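Local structure of protein kinase domain-containing protein (6Z3U) at residues M252-I257 with G269-G274. The protein serves as the kinase subunit of the CAK complex and probably phosphorylates serine and threonine in proteins, including the RNA polymerase II tail repeats. Sequence-based numbering, arbitrary orientation.
Sequences MTANVI and GARHYG
Met-252 and Thr-253 are each hydrogen-bonded to the 269-274 segment, the first by Arg-271 and the second by the side chain of Tyr-273. Met-252 N donates to Arg-271 O at 2.8 Å. The phenol of Tyr-273 gives its proton to the backbone oxygen of Thr-253, OH to O 2.9 Å, and this acceptor lies at the edge of the ring. Such a bond shows how one tyrosine can tie two irregular loops together where neither forms a strand. Arg-219 adds a weak hydrogen bond to the same hydroxyl.

Apolar packing accompanies the bonds. Met-252 crosses the tyrosine obliquely, its SD lying over one ring face, 3.9 Å from the ring centroid and displaced toward the rim, a Met-aromatic contact. Its CB meets Tyr-273 CE2 at 3.5 Å, while CG2 of Val-256 approaches the hydroxyl. Leu-217 and Leu-266 pack against the same tyrosine. Farther along 252-257, the methyl of Ala-254 rests on Gly-269, CB to CA 3.5 Å.

Arg-271 contributes a polar contact of another kind. Bends at chi2 (-73°) and chi3 (-69°) fold its chain back, laying the flat guanidinium over the carbonyl of Met-252. That oxygen sits about 3.0 Å above the centre of the guanidinium plane, so the N-H groups point past it and no hydrogen bond results.

Gly-269, with positive phi, is the C-prime residue of the Schellman motif closing helix 264-267. The contact thus joins the activation segment of the protein kinase fold to the loop preceding helix 276-291, near Asp-220, the predicted proton acceptor, whose side chain is about 7 Å from that of Val-256.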
loop_
_atom_site.group_PDB
_atom_site.type_symbol
_atom_site.label_atom_id
_atom_site.label_comp_id
_atom_site.label_asym_id
_atom_site.label_seq_id
_atom_site.Cartn_x
_atom_site.Cartn_y
_atom_site.Cartn_z
ATOM N N MET B 252 7.630 -10.510 9.146
ATOM C CA MET B 252 6.274 -10.018 9.331
ATOM C C MET B 252 5.787 -10.378 10.726
ATOM O O MET B 252 6.380 -11.204 11.426
ATOM C CB MET B 252 5.319 -10.602 8.283
ATOM C CG MET B 252 5.458 -10.006 6.897
ATOM S SD MET B 252 4.653 -11.045 5.665
ATOM C CE MET B 252 4.034 -9.814 4.525
ATOM N N THR B 253 4.693 -9.737 11.131
ATOM C CA THR B 253 4.118 -9.989 12.442
ATOM C C THR B 253 3.320 -11.283 12.422
ATOM O O THR B 253 2.650 -11.605 11.436
ATOM C CB THR B 253 3.217 -8.831 12.869
ATOM O OG1 THR B 253 3.950 -7.605 12.778
ATOM C CG2 THR B 253 2.753 -9.012 14.303
ATOM N N ALA B 254 3.410 -12.032 13.516
ATOM C CA ALA B 254 2.610 -13.232 13.698
ATOM C C ALA B 254 1.272 -12.943 14.361
ATOM O O ALA B 254 0.425 -13.842 14.435
ATOM C CB ALA B 254 3.380 -14.253 14.536
ATOM N N ASN B 255 1.069 -11.717 14.838
ATOM C CA ASN B 255 -0.154 -11.338 15.539
ATOM C C ASN B 255 -1.084 -10.596 14.580
ATOM O O ASN B 255 -1.265 -9.380 14.643
ATOM C CB ASN B 255 0.187 -10.484 16.760
ATOM C CG ASN B 255 -1.019 -10.210 17.639
ATOM O OD1 ASN B 255 -1.998 -10.956 17.625
ATOM N ND2 ASN B 255 -0.948 -9.133 18.414
ATOM N N VAL B 256 -1.669 -11.365 13.663
ATOM C CA VAL B 256 -2.669 -10.863 12.728
ATOM C C VAL B 256 -3.754 -11.921 12.573
ATOM O O VAL B 256 -3.581 -13.082 12.948
ATOM C CB VAL B 256 -2.065 -10.499 11.354
ATOM C CG1 VAL B 256 -1.350 -9.160 11.425
ATOM C CG2 VAL B 256 -1.118 -11.584 10.883
ATOM N N ILE B 257 -4.882 -11.505 12.000
ATOM C CA ILE B 257 -6.035 -12.377 11.798
ATOM C C ILE B 257 -6.654 -12.723 13.145
ATOM O O ILE B 257 -5.959 -13.160 14.069
ATOM C CB ILE B 257 -5.660 -13.665 11.041
ATOM C CG1 ILE B 257 -4.832 -13.350 9.796
ATOM C CG2 ILE B 257 -6.915 -14.419 10.637
ATOM C CD1 ILE B 257 -4.368 -14.586 9.046
ATOM N N GLY B 269 3.855 -18.490 15.324
ATOM C CA GLY B 269 4.768 -17.364 15.307
ATOM C C GLY B 269 5.557 -17.198 14.032
ATOM O O GLY B 269 6.632 -16.588 14.057
ATOM N N ALA B 270 5.053 -17.704 12.909
ATOM C CA ALA B 270 5.784 -17.613 11.653
ATOM C C ALA B 270 5.977 -16.157 11.246
ATOM O O ALA B 270 5.066 -15.333 11.362
ATOM C CB ALA B 270 5.045 -18.370 10.549
ATOM N N ARG B 271 7.182 -15.846 10.765
ATOM C CA ARG B 271 7.544 -14.494 10.370
ATOM C C ARG B 271 7.724 -14.329 8.869
ATOM O O ARG B 271 7.858 -13.193 8.403
ATOM C CB ARG B 271 8.846 -14.069 11.068
ATOM C CG ARG B 271 8.914 -14.423 12.546
ATOM C CD ARG B 271 8.007 -13.535 13.379
ATOM N NE ARG B 271 8.484 -12.155 13.420
ATOM C CZ ARG B 271 7.895 -11.180 14.104
ATOM N NH1 ARG B 271 8.405 -9.956 14.081
ATOM N NH2 ARG B 271 6.798 -11.423 14.809
ATOM N N HIS B 272 7.745 -15.424 8.102
ATOM C CA HIS B 272 7.934 -15.384 6.649
ATOM C C HIS B 272 6.845 -16.245 6.016
ATOM O O HIS B 272 7.068 -17.414 5.693
ATOM C CB HIS B 272 9.336 -15.863 6.273
ATOM C CG HIS B 272 10.433 -15.021 6.847
ATOM N ND1 HIS B 272 11.459 -15.550 7.600
ATOM C CD2 HIS B 272 10.669 -13.691 6.771
ATOM C CE1 HIS B 272 12.275 -14.580 7.974
ATOM N NE2 HIS B 272 11.820 -13.441 7.480
ATOM N N TYR B 273 5.667 -15.659 5.833
ATOM C CA TYR B 273 4.506 -16.347 5.288
ATOM C C TYR B 273 4.040 -15.658 4.008
ATOM O O TYR B 273 4.638 -14.686 3.545
ATOM C CB TYR B 273 3.379 -16.397 6.325
ATOM C CG TYR B 273 3.022 -15.054 6.930
ATOM C CD1 TYR B 273 2.123 -14.204 6.301
ATOM C CD2 TYR B 273 3.575 -14.644 8.136
ATOM C CE1 TYR B 273 1.787 -12.981 6.853
ATOM C CE2 TYR B 273 3.247 -13.421 8.695
ATOM C CZ TYR B 273 2.354 -12.595 8.050
ATOM O OH TYR B 273 2.026 -11.380 8.609
ATOM N N GLY B 274 2.957 -16.181 3.435
ATOM C CA GLY B 274 2.435 -15.665 2.186
ATOM C C GLY B 274 0.921 -15.671 2.116
ATOM O O GLY B 274 0.244 -15.628 3.147
#